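Local coordinates for RavA (Legionella pneumophila str. Paris, PDB 6WO6), which is an effector of the bacterial pathogen Legionella pneumophila, probably acting in the infected host cell, though its molecular activity is not established, at residues M105-E110 with A144-R149. The protein carries 2 engineered substitutions. Numbering follows the deposited sequence.
Sequences MILEKE and AQDRSR
Leu-107 carries this contact, its two methyls meeting Asp-146 and, in helix 147-157, Arg-149. Just before it, Ile-106 packs on Ile-154, further along helix 147-157, and its carbonyl O accepts a hydrogen bond from Asn-153 ND2. Leu-107 then turns CB toward the second segment. With CG anti to its own carbonyl carbon (chi1 -68°), the fork splits between two partners: CD1 lies 3.6 Å from Asp-146 CB, while CD2 is 3.5 Å from Arg-149 CG. Leu-107 also touches Val-150, which follows Arg-149 in helix 147-157. Arg-149 offers aliphatic carbon here because CG is anti to its backbone N (chi1 179°), and bends at chi2 and chi3 swing the guanidinium clear, leaving CZ 6.2 Å from Leu-107 CD2. After Leu-107 the helix ends; Lys-109 takes a left-handed backbone conformation, and a weak hydrogen bond of 3.4 Å joins Glu-110 N to Met-105 O. Lys-109 NZ stands 5.5 Å from Arg-149 NH2, so the like charges may repel mildly. Only 147 Å² is buried and no polar bond links the segments, which implies a small apolar surface contact across three intervening helices (115-118, 120-127 and 131-141), with charged residues lending carbon to one leucine.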
# COMPACT_ATOMS: atom_id res chain seq x y z
N MET A 105 -12.86 11.82 5.67
CA MET A 105 -13.45 12.74 4.71
C MET A 105 -14.29 12.00 3.68
O MET A 105 -15.35 12.48 3.26
CB MET A 105 -12.35 13.55 4.03
CG MET A 105 -12.71 14.11 2.67
SD MET A 105 -11.44 15.23 2.05
CE MET A 105 -9.96 14.46 2.70
N ILE A 106 -13.85 10.80 3.27
CA ILE A 106 -14.63 10.05 2.28
C ILE A 106 -15.90 9.48 2.91
O ILE A 106 -16.94 9.39 2.24
CB ILE A 106 -13.75 8.96 1.64
CG1 ILE A 106 -12.59 9.62 0.89
CG2 ILE A 106 -14.57 8.06 0.72
CD1 ILE A 106 -12.03 8.79 -0.24
N LEU A 107 -15.86 9.11 4.19
CA LEU A 107 -17.01 8.51 4.85
C LEU A 107 -18.00 9.55 5.35
O LEU A 107 -19.21 9.31 5.33
CB LEU A 107 -16.56 7.64 6.02
CG LEU A 107 -15.79 6.37 5.68
CD1 LEU A 107 -15.36 5.65 6.95
CD2 LEU A 107 -16.63 5.46 4.80
N GLU A 108 -17.51 10.71 5.81
CA GLU A 108 -18.35 11.81 6.29
C GLU A 108 -19.19 12.44 5.19
O GLU A 108 -19.82 13.47 5.45
CB GLU A 108 -17.47 12.88 6.95
CG GLU A 108 -16.88 12.47 8.28
CD GLU A 108 -15.71 13.35 8.69
OE1 GLU A 108 -15.32 14.23 7.89
OE2 GLU A 108 -15.18 13.16 9.81
N LYS A 109 -19.21 11.82 4.01
CA LYS A 109 -19.99 12.30 2.87
C LYS A 109 -19.61 13.73 2.49
O LYS A 109 -20.44 14.50 2.00
CB LYS A 109 -21.49 12.18 3.13
CG LYS A 109 -21.89 10.89 3.85
CD LYS A 109 -23.05 10.18 3.17
CE LYS A 109 -22.58 9.33 2.01
NZ LYS A 109 -23.72 8.62 1.36
N GLU A 110 -18.34 14.08 2.71
CA GLU A 110 -17.78 15.31 2.17
C GLU A 110 -17.67 15.28 0.66
O GLU A 110 -17.31 16.29 0.05
CB GLU A 110 -16.40 15.56 2.79
CG GLU A 110 -16.25 16.88 3.52
CD GLU A 110 -15.39 16.75 4.76
OE1 GLU A 110 -15.93 16.37 5.82
OE2 GLU A 110 -14.17 17.01 4.68
N ALA A 144 -9.91 -1.25 9.45
CA ALA A 144 -10.44 -2.43 8.77
C ALA A 144 -11.96 -2.41 8.73
O ALA A 144 -12.56 -2.74 7.70
CB ALA A 144 -9.93 -3.70 9.45
N GLN A 145 -12.60 -2.02 9.83
CA GLN A 145 -14.06 -2.03 9.90
C GLN A 145 -14.67 -1.18 8.79
O GLN A 145 -15.62 -1.59 8.12
CB GLN A 145 -14.53 -1.53 11.27
CG GLN A 145 -13.85 -2.20 12.46
CD GLN A 145 -12.56 -1.50 12.86
OE1 GLN A 145 -11.47 -2.07 12.75
NE2 GLN A 145 -12.68 -0.27 13.34
N ASP A 146 -14.12 0.02 8.58
CA ASP A 146 -14.61 0.93 7.56
C ASP A 146 -14.11 0.57 6.16
O ASP A 146 -14.54 1.21 5.19
CB ASP A 146 -14.20 2.36 7.91
CG ASP A 146 -14.57 2.74 9.32
OD1 ASP A 146 -15.67 2.36 9.78
OD2 ASP A 146 -13.76 3.42 9.99
N ARG A 147 -13.25 -0.44 6.04
CA ARG A 147 -12.56 -0.70 4.78
C ARG A 147 -13.54 -0.90 3.63
O ARG A 147 -13.38 -0.32 2.56
CB ARG A 147 -11.64 -1.91 4.95
CG ARG A 147 -10.62 -2.09 3.84
CD ARG A 147 -9.57 -3.11 4.25
NE ARG A 147 -8.77 -2.66 5.38
CZ ARG A 147 -7.99 -3.45 6.12
NH1 ARG A 147 -7.92 -4.74 5.84
NH2 ARG A 147 -7.30 -2.95 7.13
N SER A 148 -14.56 -1.73 3.84
CA SER A 148 -15.53 -1.99 2.78
C SER A 148 -16.53 -0.86 2.60
O SER A 148 -17.16 -0.78 1.54
CB SER A 148 -16.27 -3.30 3.06
OG SER A 148 -16.94 -3.26 4.30
N ARG A 149 -16.69 0.01 3.59
CA ARG A 149 -17.61 1.13 3.42
C ARG A 149 -16.98 2.22 2.56
O ARG A 149 -17.58 2.68 1.58
CB ARG A 149 -18.05 1.68 4.78
CG ARG A 149 -18.99 2.87 4.69
CD ARG A 149 -20.17 2.74 5.64
NE ARG A 149 -21.33 2.12 5.00
CZ ARG A 149 -22.19 2.78 4.23
NH1 ARG A 149 -23.22 2.13 3.69
NH2 ARG A 149 -22.03 4.07 4.00